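Local coordinates for S-layer domain-containing protein (Ruminiclostridium thermocellum ATCC 27405, PDB 4QVS) that is of unknown function but carries a concanavalin A-like lectin/glucanase domain, binds sodium, and may recognise carbohydrate at the cell surface, at residues G83-F88 with L102-D107; G108-A113 with I125-A130; S18-K23 with N31-S36; S36-V41 with S48-G53; H138-L143 with D214-L219. One frame throughout, in Å; residues are numbered along the deposited sequence.

In the fold
From the N terminus the five contacts follow one another in series; none nests in or crosses another. Contact 3 closes the loop between strands 21-22 and 32-35. Contact 4 begins at the Ser36 they share and closes the short hairpin that bears sodium ligands; Phe22 and Leu34 pack against it. Contacts 1 and 2 close successive hairpins of one four-stranded sheet and touch where strands 99-104 and 110-115 pair. Contact 5 closes the longest loop, 70 residues, by bringing helix 213-219 to strand 137-144. Its centre is about 49 Å from that of contact 3, on opposite sides of the chain's centre. Contacts 1, 2, 4 and 5 all touch the second subunit.

Contact 1. Residues G83-F88 with L102-D107; sequences GEQPIF and LTAESD
Phe88 and Leu102 meet at the tight end of an antiparallel beta hairpin, where a classic beta bulge sets Ile87 and Phe88 together opposite Leu102. The carbonyl oxygen of Leu102 is gripped twice, by Ile87 N at 2.8 Å and by Phe88 N at 3.2 Å, while Leu102 N donates back to Phe88 O. With CG of Phe88 held between its backbone N and carbonyl carbon (chi1 71°), the ring comes back to the partner strand and takes CB of Leu102 over one face, 3.6 Å from the centroid. A branched leucine suits this place, since its CD2 also reaches CD1 of Ile87 at 4.0 Å; the small methyl of Ala104 then meets the isoleucine tip. Phe75 and Phe112 close round the buried Leu102.

Toward Gly83 and the exposed Ser106 the pairing slackens. Ala104 N still bonds Gln85 O at 2.9 Å, but the return bond from Gln85 N to Ala104 O is weak at 3.3 Å. Beyond it a water mediates, donating to Glu105 O and accepting only weakly from Gly83 N. Glu84 starts away but brings OE2 to 3.4 Å from Ser106 OG; its carbonyl oxygen bonds Ser195 of the second subunit. The Gln85 amide is used at both ends: OE1 accepts from His198 N of that subunit, while NE2 bonds Thr81 O and Gly83 O, the latter at 3.3 Å from above the carbonyl plane.

Contact 2. Residues G108-A113 with I125-A130; sequences GKIKFA and ITSGSA
Ser127 turns its hydroxyl straight at the backbone of Ile110, whose N-H it receives at 2.9 Å from OG. With chi1 at 61° OG tucks back over its own main chain, and so stands in for the main-chain carbonyl that a regular pair would use here, a job a short polar side chain can do. The bond in the other direction is ordinary: Ser127 N reaches Ile110 O at 2.9 Å. Lys109 lies across the same serine with its aliphatic part, CB against Ser127 OG and CD 3.3 Å from Ser127 O. The methylene chain, bent at its third torsion, thus lines the departing backbone, while NZ makes a long, weak ion pair with Asp107.

On the N-terminal side of Ser127 the segments are neighbouring strands of an antiparallel hairpin, 110-115 with 123-126, at one edge of the four-stranded sheet within this chain. Phe112 and Ile125 form a hydrogen-bonded pair, with Phe112 N to Ile125 O and Ile125 N to Phe112 O both 2.8 Å. Their side chains run alongside each other on one face, pointing the same way. CD1 of Ile125 approaches the ring at its edge, 3.8 Å from CD2 of Phe112, and Val141 of the second subunit also packs on that phenylalanine. The other face carries Lys111 and Thr126, a non-hydrogen-bonded pair. The lysine chain slants past the threonine, its CG and CD both 3.7 Å from Thr126 OG1. Its first two torsions are extended (chi1 -177°) and the third bends; NZ is then bonded to the hydroxyl of Tyr192 of the second subunit.

Contact 3. Residues S18-K23 with N31-S36; sequences STNEFK and NAVLYS
Glu21 and Asn31 share the one side-chain hydrogen bond across this contact, from Asn31 ND2 to Glu21 OE1 at 3.0 Å and nearly straight. The N-H lies in the amide plane and meets the carboxylate oxygen on its anti side, although the two flat groups are turned 54° against each other. Glutamate and asparagine suit this partly exposed border of the sheet, where the long extended acid can reach across to a short amide.

Three backbone bonds register the chains. Leu34 N goes to Asn20 O at 3.0 Å, and Phe22 and Ala32 exchange two, of which Ala32 N to Phe22 O is the shorter at 2.7 Å. This makes a beta hairpin of strands 21-22 and 32-35, which strand 57-60 extends into a three-stranded antiparallel sheet.

Apolar contacts lie on the buried face. CG of Phe22 is anti to its carbonyl carbon (chi1 -64°), and the ring presents its edge to Leu34, with CE2 4.0 Å from Leu34 CB. The ring's CZ also packs on Val40. Ala32, a small residue on the same face, touches Phe11, Val58 and Leu60. On the other face, that of Glu21, the amide of Asn20 runs beside Val33, ND2 lying 3.9 Å from its CG1.

Contact 4. Residues S36-V41 with S48-G53; sequences SANGVV and SVSLDG
Val41 and Ser48 form an antiparallel hydrogen-bonded pair, Val41 N to Ser48 O at 3.0 Å and Ser48 N to Val41 O at 2.9 Å, and from there the chains diverge toward Ser36. Side chains span the wider part. Asn38 reaches over with its amide, ND2 giving a bond of 3.1 Å to Ser50 O, in the plane of the amide but from well above the plane of the carbonyl. Ser36 OG, anti to its own backbone N (chi1 -176°), sits 3.0 Å from the same Ser50 O and also bonds Asp56. By accepting from Asn38 N that hydroxyl closes an ST turn, so one small residue shapes the loop as well as facing the strand. Gly39 follows with a positive phi, which glycine adopts readily. Apolar contacts are lighter: Val41 CG2 lies 4.0 Å from Ser50 CB, and Val40 CG1 is 4.3 Å from Val49 CG2.

Sodium is bound by Asn45 in the turn and Asn47 at the start of strand 47-52, with Met10 and Asp12. Ser48 OG is bonded to Asp202 of the second subunit. Leu34 of strand 32-35 packs on Val49 and Leu51, while strand 47-52 pairs with a strand of the second subunit, carrying the sheet across the interface.

Contact 5. Residues H138-L143 with D214-L219; sequences HVAVTL and DEIKTL
A short C-terminal helix lays Leu219 against His138 of strand 137-144 in the concanavalin A-like domain, the two segments running roughly antiparallel at 148° with axes 9.3 Å apart. CB of Leu219 comes up to the imidazole at 3.7 Å from NE2, and the leucine's backbone carbonyl group lies over one face of the ring. A chi1 of -172° swings the imidazole out from the strand to the helix. One helical turn earlier, Ile216 takes the next positions along the strand: its CD1 touches the methyl of Ala140 at 4.1 Å and approaches CG2 of Thr142 at 4.3 Å. Alternate strand residues thus face the helix, and small Ala140 allows the branched isoleucine to come close.

Further out, Tyr151 and Leu211 pack on Ile216, while Phe207 and Arg205 lie against Leu219. Trp76 of the second subunit meets His138 edge-to-face, and the strand 137-144 pairs with a strand of that subunit. Glu215 of the helix also forms a salt bridge with Arg209. Inside the helix, Glu215 O accepts twice, from Leu219 N at 3.2 Å and from Thr218 OG1 at 2.6 Å.

Contact 1. Residues G83-F88 with L102-D107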
# COMPACT_ATOMS: atom_id res chain seq x y z
N GLY A 83 1.36 -11.81 -7.95
CA GLY A 83 2.65 -12.15 -8.52
C GLY A 83 3.04 -11.23 -9.68
O GLY A 83 2.27 -10.33 -10.06
N GLU A 84 4.21 -11.48 -10.26
CA GLU A 84 4.74 -10.66 -11.33
C GLU A 84 3.97 -10.97 -12.61
O GLU A 84 4.03 -12.10 -13.12
CB GLU A 84 6.27 -10.84 -11.43
CG GLU A 84 6.96 -10.41 -10.13
CD GLU A 84 8.48 -10.35 -10.20
OE1 GLU A 84 9.15 -11.24 -10.79
OE2 GLU A 84 9.02 -9.39 -9.63
N GLN A 85 3.22 -9.98 -13.10
CA GLN A 85 2.35 -10.12 -14.29
C GLN A 85 2.13 -8.78 -15.01
O GLN A 85 1.91 -7.76 -14.34
CB GLN A 85 0.95 -10.62 -13.86
CG GLN A 85 0.82 -12.06 -13.40
CD GLN A 85 -0.43 -12.25 -12.52
OE1 GLN A 85 -1.39 -12.94 -12.89
NE2 GLN A 85 -0.42 -11.62 -11.37
N PRO A 86 2.12 -8.78 -16.36
CA PRO A 86 1.88 -7.54 -17.11
C PRO A 86 0.41 -7.21 -17.09
O PRO A 86 -0.39 -8.10 -17.28
CB PRO A 86 2.30 -7.89 -18.56
CG PRO A 86 2.21 -9.38 -18.64
CD PRO A 86 2.01 -9.96 -17.24
N ILE A 87 0.06 -5.96 -16.81
CA ILE A 87 -1.33 -5.57 -16.84
C ILE A 87 -1.62 -4.96 -18.20
O ILE A 87 -2.61 -5.31 -18.84
CB ILE A 87 -1.67 -4.59 -15.70
CG1 ILE A 87 -1.46 -5.26 -14.33
CG2 ILE A 87 -3.11 -4.16 -15.86
CD1 ILE A 87 -1.66 -4.34 -13.14
N PHE A 88 -0.80 -3.99 -18.61
CA PHE A 88 -0.87 -3.43 -19.96
C PHE A 88 0.54 -3.11 -20.49
O PHE A 88 1.51 -2.92 -19.73
CB PHE A 88 -1.84 -2.24 -20.14
CG PHE A 88 -1.41 -0.95 -19.52
CD1 PHE A 88 -0.31 -0.25 -19.98
CD2 PHE A 88 -2.18 -0.38 -18.49
CE1 PHE A 88 0.08 0.93 -19.40
CE2 PHE A 88 -1.81 0.82 -17.94
CZ PHE A 88 -0.69 1.48 -18.38
N LEU A 102 2.38 -1.36 -17.45
CA LEU A 102 1.90 -1.33 -16.04
C LEU A 102 1.95 -2.76 -15.63
O LEU A 102 1.48 -3.63 -16.37
CB LEU A 102 0.48 -0.79 -15.89
CG LEU A 102 -0.07 -0.77 -14.44
CD1 LEU A 102 0.57 0.31 -13.61
CD2 LEU A 102 -1.56 -0.55 -14.46
N THR A 103 2.54 -3.04 -14.46
CA THR A 103 2.65 -4.37 -14.00
C THR A 103 2.17 -4.55 -12.54
O THR A 103 2.20 -3.61 -11.73
CB THR A 103 4.10 -4.80 -14.05
OG1 THR A 103 4.87 -3.87 -13.31
CG2 THR A 103 4.65 -4.79 -15.54
N ALA A 104 1.70 -5.76 -12.28
CA ALA A 104 1.41 -6.25 -10.96
C ALA A 104 2.76 -6.75 -10.43
O ALA A 104 3.57 -7.30 -11.20
CB ALA A 104 0.41 -7.39 -11.03
N GLU A 105 3.01 -6.51 -9.14
CA GLU A 105 4.29 -6.89 -8.54
C GLU A 105 4.22 -8.12 -7.62
O GLU A 105 3.14 -8.72 -7.43
CB GLU A 105 4.87 -5.66 -7.83
CG GLU A 105 5.08 -4.49 -8.78
CD GLU A 105 6.12 -4.81 -9.85
OE1 GLU A 105 7.32 -4.73 -9.53
OE2 GLU A 105 5.74 -5.10 -11.00
N SER A 106 5.37 -8.53 -7.07
CA SER A 106 5.44 -9.72 -6.19
C SER A 106 4.47 -9.76 -5.04
O SER A 106 4.27 -10.81 -4.46
CB SER A 106 6.83 -9.86 -5.57
OG SER A 106 7.79 -10.17 -6.56
N ASP A 107 3.84 -8.64 -4.72
CA ASP A 107 3.02 -8.60 -3.51
C ASP A 107 1.69 -7.88 -3.56
O ASP A 107 1.06 -7.66 -2.51
CB ASP A 107 3.91 -7.98 -2.44
CG ASP A 107 4.78 -6.85 -2.98
OD1 ASP A 107 5.02 -6.76 -4.24
OD2 ASP A 107 5.25 -6.07 -2.14
O HOH W 1 0.49 -8.60 -7.49

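Contact 2. Residues G108-A113 with I125-A130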
# COMPACT_ATOMS: atom_id res chain seq x y z
N GLY A 108 1.20 -7.53 -4.74
CA GLY A 108 -0.09 -6.81 -4.83
C GLY A 108 0.15 -5.35 -5.16
O GLY A 108 -0.78 -4.63 -5.53
N LYS A 109 1.39 -4.89 -4.99
CA LYS A 109 1.73 -3.56 -5.46
C LYS A 109 1.62 -3.58 -6.99
O LYS A 109 1.41 -4.65 -7.58
CB LYS A 109 3.15 -3.18 -5.10
CG LYS A 109 3.41 -3.16 -3.62
CD LYS A 109 4.77 -2.56 -3.31
CE LYS A 109 5.91 -3.40 -3.82
NZ LYS A 109 7.12 -3.12 -3.00
N ILE A 110 1.69 -2.40 -7.59
CA ILE A 110 1.66 -2.22 -9.04
C ILE A 110 2.78 -1.27 -9.39
O ILE A 110 3.19 -0.44 -8.57
CB ILE A 110 0.32 -1.66 -9.60
CG1 ILE A 110 -0.01 -0.29 -9.02
CG2 ILE A 110 -0.81 -2.63 -9.36
CD1 ILE A 110 -1.36 0.28 -9.43
N LYS A 111 3.29 -1.41 -10.61
CA LYS A 111 4.37 -0.57 -11.08
C LYS A 111 4.11 -0.12 -12.50
O LYS A 111 3.67 -0.89 -13.36
CB LYS A 111 5.69 -1.33 -11.09
CG LYS A 111 6.87 -0.47 -11.51
CD LYS A 111 8.18 -1.19 -11.25
CE LYS A 111 8.37 -2.30 -12.28
NZ LYS A 111 9.41 -3.27 -11.87
N PHE A 112 4.43 1.13 -12.74
CA PHE A 112 4.31 1.68 -14.05
C PHE A 112 5.72 2.04 -14.44
O PHE A 112 6.47 2.55 -13.65
CB PHE A 112 3.39 2.88 -14.04
CG PHE A 112 3.27 3.52 -15.35
CD1 PHE A 112 2.70 2.84 -16.42
CD2 PHE A 112 3.76 4.79 -15.54
CE1 PHE A 112 2.61 3.41 -17.67
CE2 PHE A 112 3.68 5.38 -16.80
CZ PHE A 112 3.10 4.69 -17.87
N ALA A 113 6.07 1.71 -15.66
CA ALA A 113 7.42 1.93 -16.21
C ALA A 113 7.33 2.48 -17.61
O ALA A 113 6.43 2.10 -18.35
CB ALA A 113 8.20 0.64 -16.25
N ILE A 125 7.20 4.06 -11.40
CA ILE A 125 6.41 4.52 -10.26
C ILE A 125 5.88 3.25 -9.66
O ILE A 125 5.31 2.41 -10.37
CB ILE A 125 5.18 5.33 -10.65
CG1 ILE A 125 5.45 6.25 -11.83
CG2 ILE A 125 4.68 6.11 -9.44
CD1 ILE A 125 4.19 6.87 -12.41
N THR A 126 6.04 3.08 -8.35
CA THR A 126 5.60 1.86 -7.68
C THR A 126 4.67 2.19 -6.53
O THR A 126 4.95 3.10 -5.77
CB THR A 126 6.80 1.08 -7.14
OG1 THR A 126 7.75 0.89 -8.20
CG2 THR A 126 6.36 -0.27 -6.63
N SER A 127 3.57 1.46 -6.37
CA SER A 127 2.65 1.72 -5.26
C SER A 127 3.25 1.34 -3.88
O SER A 127 4.26 0.64 -3.81
CB SER A 127 1.31 1.03 -5.50
OG SER A 127 1.43 -0.37 -5.60
N GLY A 128 2.63 1.82 -2.80
CA GLY A 128 3.14 1.62 -1.41
C GLY A 128 3.02 0.23 -0.80
O GLY A 128 2.16 -0.55 -1.19
N SER A 129 3.89 -0.09 0.15
CA SER A 129 3.82 -1.38 0.85
C SER A 129 2.66 -1.29 1.87
O SER A 129 2.15 -0.21 2.15
CB SER A 129 5.13 -1.71 1.60
OG SER A 129 6.27 -1.28 0.88
N ALA A 130 2.27 -2.46 2.39
CA ALA A 130 1.20 -2.67 3.38
C ALA A 130 1.67 -3.86 4.25
O ALA A 130 2.68 -4.49 3.90
CB ALA A 130 -0.11 -3.00 2.68

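Contact 3. Residues S18-K23 with N31-S36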
# COMPACT_ATOMS: atom_id res chain seq x y z
N SER A 18 -18.72 -11.58 -35.16
CA SER A 18 -17.56 -12.18 -34.54
C SER A 18 -17.90 -12.68 -33.18
O SER A 18 -18.95 -12.39 -32.61
CB SER A 18 -16.44 -11.17 -34.36
OG SER A 18 -16.72 -10.31 -33.26
N THR A 19 -16.92 -13.37 -32.64
CA THR A 19 -16.96 -13.98 -31.36
C THR A 19 -15.98 -13.35 -30.36
O THR A 19 -16.07 -13.58 -29.16
CB THR A 19 -16.58 -15.45 -31.60
OG1 THR A 19 -15.39 -15.52 -32.41
CG2 THR A 19 -17.69 -16.13 -32.39
N ASN A 20 -15.08 -12.50 -30.83
CA ASN A 20 -14.03 -11.99 -29.96
C ASN A 20 -13.67 -10.54 -30.15
O ASN A 20 -12.66 -10.11 -29.63
CB ASN A 20 -12.77 -12.83 -30.17
CG ASN A 20 -12.32 -12.85 -31.62
OD1 ASN A 20 -12.98 -12.30 -32.50
ND2 ASN A 20 -11.23 -13.52 -31.88
N GLU A 21 -14.51 -9.77 -30.83
CA GLU A 21 -14.21 -8.36 -31.02
C GLU A 21 -15.11 -7.48 -30.18
O GLU A 21 -16.29 -7.72 -30.06
CB GLU A 21 -14.26 -7.98 -32.49
CG GLU A 21 -13.15 -8.66 -33.27
CD GLU A 21 -13.14 -8.31 -34.73
OE1 GLU A 21 -13.26 -7.12 -35.09
OE2 GLU A 21 -12.98 -9.24 -35.52
N PHE A 22 -14.50 -6.46 -29.61
CA PHE A 22 -15.16 -5.52 -28.71
C PHE A 22 -14.86 -4.08 -29.11
O PHE A 22 -13.70 -3.66 -29.24
CB PHE A 22 -14.74 -5.84 -27.28
CG PHE A 22 -15.19 -7.20 -26.84
CD1 PHE A 22 -16.46 -7.39 -26.33
CD2 PHE A 22 -14.35 -8.29 -26.98
CE1 PHE A 22 -16.90 -8.66 -25.96
CE2 PHE A 22 -14.78 -9.57 -26.62
CZ PHE A 22 -16.04 -9.76 -26.10
N LYS A 23 -15.92 -3.33 -29.33
CA LYS A 23 -15.78 -1.98 -29.85
C LYS A 23 -15.37 -0.97 -28.82
O LYS A 23 -15.51 -1.18 -27.59
CB LYS A 23 -17.11 -1.50 -30.46
CG LYS A 23 -18.18 -1.22 -29.42
CD LYS A 23 -19.42 -0.60 -30.02
CE LYS A 23 -20.46 -0.41 -28.92
NZ LYS A 23 -21.65 0.33 -29.41
N ASN A 31 -11.56 -2.23 -33.05
CA ASN A 31 -12.00 -3.20 -32.09
C ASN A 31 -10.88 -3.81 -31.28
O ASN A 31 -9.80 -4.06 -31.82
CB ASN A 31 -12.77 -4.30 -32.79
CG ASN A 31 -14.02 -3.79 -33.46
OD1 ASN A 31 -14.55 -2.74 -33.07
ND2 ASN A 31 -14.50 -4.51 -34.48
N ALA A 32 -11.12 -3.97 -29.98
CA ALA A 32 -10.19 -4.74 -29.14
C ALA A 32 -10.41 -6.21 -29.48
O ALA A 32 -11.52 -6.60 -29.76
CB ALA A 32 -10.45 -4.51 -27.66
N VAL A 33 -9.37 -7.03 -29.48
CA VAL A 33 -9.55 -8.43 -29.76
C VAL A 33 -9.17 -9.26 -28.54
O VAL A 33 -8.05 -9.17 -28.02
CB VAL A 33 -8.68 -8.87 -30.99
CG1 VAL A 33 -9.00 -10.31 -31.36
CG2 VAL A 33 -8.98 -7.95 -32.18
N LEU A 34 -10.06 -10.16 -28.17
CA LEU A 34 -9.87 -11.03 -27.02
C LEU A 34 -9.40 -12.41 -27.44
O LEU A 34 -10.00 -12.99 -28.32
CB LEU A 34 -11.21 -11.23 -26.27
CG LEU A 34 -11.22 -12.23 -25.10
CD1 LEU A 34 -10.15 -11.87 -24.10
CD2 LEU A 34 -12.59 -12.32 -24.37
N TYR A 35 -8.36 -12.92 -26.77
CA TYR A 35 -7.87 -14.28 -26.95
C TYR A 35 -8.05 -14.95 -25.57
O TYR A 35 -7.23 -14.79 -24.67
CB TYR A 35 -6.42 -14.27 -27.43
CG TYR A 35 -6.24 -13.54 -28.76
CD1 TYR A 35 -6.42 -14.19 -29.97
CD2 TYR A 35 -5.93 -12.20 -28.79
CE1 TYR A 35 -6.26 -13.53 -31.19
CE2 TYR A 35 -5.79 -11.52 -29.97
CZ TYR A 35 -5.95 -12.19 -31.16
OH TYR A 35 -5.78 -11.47 -32.28
N SER A 36 -9.15 -15.68 -25.43
CA SER A 36 -9.49 -16.37 -24.19
C SER A 36 -10.55 -17.38 -24.49
O SER A 36 -11.49 -17.10 -25.26
CB SER A 36 -10.05 -15.36 -23.15
OG SER A 36 -10.30 -16.02 -21.93

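Contact 4. Residues S36-V41 with S48-G53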
# COMPACT_ATOMS: atom_id res chain seq x y z
N SER A 36 -9.15 -15.68 -25.43
CA SER A 36 -9.49 -16.37 -24.19
C SER A 36 -10.55 -17.38 -24.49
O SER A 36 -11.49 -17.10 -25.26
CB SER A 36 -10.05 -15.36 -23.15
OG SER A 36 -10.30 -16.02 -21.93
N ALA A 37 -10.41 -18.58 -23.95
CA ALA A 37 -11.43 -19.58 -24.16
C ALA A 37 -12.63 -19.26 -23.26
O ALA A 37 -13.69 -19.81 -23.43
CB ALA A 37 -10.90 -20.97 -23.89
N ASN A 38 -12.45 -18.37 -22.30
CA ASN A 38 -13.56 -18.02 -21.40
C ASN A 38 -14.59 -17.13 -22.08
O ASN A 38 -15.77 -17.31 -21.86
CB ASN A 38 -13.05 -17.30 -20.14
CG ASN A 38 -12.19 -18.21 -19.25
OD1 ASN A 38 -12.58 -19.33 -18.96
ND2 ASN A 38 -11.05 -17.70 -18.80
N GLY A 39 -14.14 -16.23 -22.96
CA GLY A 39 -15.04 -15.21 -23.54
C GLY A 39 -15.33 -14.17 -22.43
O GLY A 39 -14.63 -14.13 -21.41
N VAL A 40 -16.33 -13.31 -22.60
CA VAL A 40 -16.66 -12.33 -21.56
C VAL A 40 -17.70 -12.96 -20.63
O VAL A 40 -18.48 -13.79 -21.06
CB VAL A 40 -17.13 -10.95 -22.09
CG1 VAL A 40 -15.99 -10.27 -22.83
CG2 VAL A 40 -18.38 -11.06 -22.97
N VAL A 41 -17.70 -12.56 -19.37
CA VAL A 41 -18.62 -13.18 -18.40
C VAL A 41 -19.14 -12.14 -17.40
O VAL A 41 -18.56 -11.05 -17.33
CB VAL A 41 -17.91 -14.33 -17.65
CG1 VAL A 41 -17.45 -15.44 -18.60
CG2 VAL A 41 -16.72 -13.80 -16.88
N SER A 48 -17.42 -8.56 -18.30
CA SER A 48 -16.01 -8.27 -18.11
C SER A 48 -15.14 -9.38 -18.73
O SER A 48 -15.53 -10.55 -18.81
CB SER A 48 -15.72 -8.21 -16.59
OG SER A 48 -16.64 -7.38 -15.88
N VAL A 49 -13.93 -9.01 -19.17
CA VAL A 49 -12.97 -10.00 -19.67
C VAL A 49 -12.43 -10.83 -18.51
O VAL A 49 -12.11 -10.28 -17.47
CB VAL A 49 -11.76 -9.28 -20.33
CG1 VAL A 49 -10.54 -10.18 -20.45
CG2 VAL A 49 -12.17 -8.74 -21.68
N SER A 50 -12.34 -12.15 -18.71
CA SER A 50 -11.73 -13.05 -17.74
C SER A 50 -10.54 -13.79 -18.38
O SER A 50 -10.76 -14.66 -19.24
CB SER A 50 -12.72 -14.08 -17.26
OG SER A 50 -12.15 -14.73 -16.16
N LEU A 51 -9.33 -13.49 -17.89
CA LEU A 51 -8.06 -14.04 -18.40
C LEU A 51 -7.58 -15.16 -17.50
O LEU A 51 -7.55 -14.99 -16.27
CB LEU A 51 -7.00 -12.94 -18.46
CG LEU A 51 -7.39 -11.64 -19.19
CD1 LEU A 51 -6.26 -10.62 -19.16
CD2 LEU A 51 -7.79 -11.90 -20.65
N ASP A 52 -7.19 -16.29 -18.10
CA ASP A 52 -6.81 -17.46 -17.34
C ASP A 52 -5.48 -17.36 -16.62
O ASP A 52 -5.20 -18.16 -15.76
CB ASP A 52 -6.88 -18.73 -18.19
CG ASP A 52 -5.89 -18.72 -19.38
OD1 ASP A 52 -5.09 -17.77 -19.50
OD2 ASP A 52 -5.95 -19.69 -20.18
N GLY A 53 -4.67 -16.36 -16.93
CA GLY A 53 -3.37 -16.26 -16.32
C GLY A 53 -2.37 -17.22 -16.95
O GLY A 53 -1.28 -17.39 -16.44
O HOH W 2 -9.14 -18.96 -21.39

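Contact 5. Residues H138-L143 with D214-L219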
# COMPACT_ATOMS: atom_id res chain seq x y z
N HIS A 138 8.99 -4.05 9.35
CA HIS A 138 9.39 -3.02 10.28
C HIS A 138 8.43 -1.85 10.14
O HIS A 138 8.14 -1.42 9.04
CB HIS A 138 10.82 -2.54 10.04
CG HIS A 138 11.31 -1.60 11.10
ND1 HIS A 138 11.33 -0.23 10.94
CD2 HIS A 138 11.75 -1.84 12.36
CE1 HIS A 138 11.77 0.33 12.05
NE2 HIS A 138 12.04 -0.62 12.92
N VAL A 139 7.92 -1.35 11.26
CA VAL A 139 7.05 -0.20 11.19
C VAL A 139 7.57 0.93 12.05
O VAL A 139 8.08 0.70 13.12
CB VAL A 139 5.63 -0.56 11.63
CG1 VAL A 139 4.73 0.67 11.59
CG2 VAL A 139 5.04 -1.66 10.75
N ALA A 140 7.42 2.17 11.58
CA ALA A 140 7.82 3.33 12.37
C ALA A 140 6.89 4.50 12.11
O ALA A 140 6.29 4.59 11.04
CB ALA A 140 9.25 3.72 12.05
N VAL A 141 6.69 5.30 13.16
CA VAL A 141 5.97 6.54 13.09
C VAL A 141 6.96 7.58 13.58
O VAL A 141 7.62 7.34 14.59
CB VAL A 141 4.81 6.59 14.09
CG1 VAL A 141 4.01 7.87 13.87
CG2 VAL A 141 3.94 5.35 13.95
N THR A 142 7.02 8.74 12.92
CA THR A 142 7.89 9.86 13.33
C THR A 142 7.05 11.15 13.38
O THR A 142 6.20 11.37 12.50
CB THR A 142 9.08 10.13 12.36
OG1 THR A 142 8.59 10.57 11.08
CG2 THR A 142 9.89 8.91 12.14
N LEU A 143 7.26 11.98 14.40
CA LEU A 143 6.59 13.29 14.49
C LEU A 143 7.70 14.34 14.54
O LEU A 143 8.58 14.28 15.40
CB LEU A 143 5.67 13.42 15.70
CG LEU A 143 4.89 14.75 15.81
CD1 LEU A 143 3.78 14.84 14.77
CD2 LEU A 143 4.30 14.96 17.21
N ASP A 214 16.77 7.56 6.21
CA ASP A 214 17.80 6.50 6.18
C ASP A 214 18.12 6.02 7.61
O ASP A 214 18.56 4.87 7.81
CB ASP A 214 19.02 6.85 5.32
CG ASP A 214 19.84 7.96 5.89
OD1 ASP A 214 19.27 8.88 6.54
OD2 ASP A 214 21.05 7.91 5.68
N GLU A 215 17.86 6.86 8.62
CA GLU A 215 17.98 6.38 9.98
C GLU A 215 16.94 5.27 10.15
O GLU A 215 17.25 4.16 10.61
CB GLU A 215 17.79 7.50 11.00
CG GLU A 215 19.03 8.34 11.13
CD GLU A 215 18.88 9.39 12.19
OE1 GLU A 215 17.96 10.23 12.09
OE2 GLU A 215 19.68 9.37 13.12
N ILE A 216 15.71 5.55 9.70
CA ILE A 216 14.66 4.53 9.73
C ILE A 216 15.09 3.28 8.96
O ILE A 216 14.97 2.16 9.50
CB ILE A 216 13.30 5.09 9.22
CG1 ILE A 216 12.78 6.19 10.16
CG2 ILE A 216 12.25 3.99 9.15
CD1 ILE A 216 12.75 5.77 11.62
N LYS A 217 15.63 3.47 7.74
CA LYS A 217 16.11 2.35 6.94
C LYS A 217 17.04 1.46 7.76
O LYS A 217 16.86 0.24 7.83
CB LYS A 217 16.86 2.85 5.69
CG LYS A 217 16.01 3.65 4.71
CD LYS A 217 16.85 4.12 3.52
CE LYS A 217 16.06 5.08 2.63
NZ LYS A 217 14.68 4.59 2.33
N THR A 218 18.02 2.09 8.41
CA THR A 218 19.02 1.33 9.18
C THR A 218 18.35 0.47 10.28
O THR A 218 18.78 -0.67 10.49
CB THR A 218 20.20 2.22 9.66
OG1 THR A 218 19.71 3.31 10.44
CG2 THR A 218 20.99 2.79 8.48
N LEU A 219 17.29 0.96 10.95
CA LEU A 219 16.56 0.10 11.90
C LEU A 219 15.89 -1.07 11.18
O LEU A 219 15.89 -2.21 11.68
CB LEU A 219 15.46 0.86 12.61
CG LEU A 219 15.86 2.00 13.50
CD1 LEU A 219 14.60 2.49 14.22
CD2 LEU A 219 16.94 1.55 14.49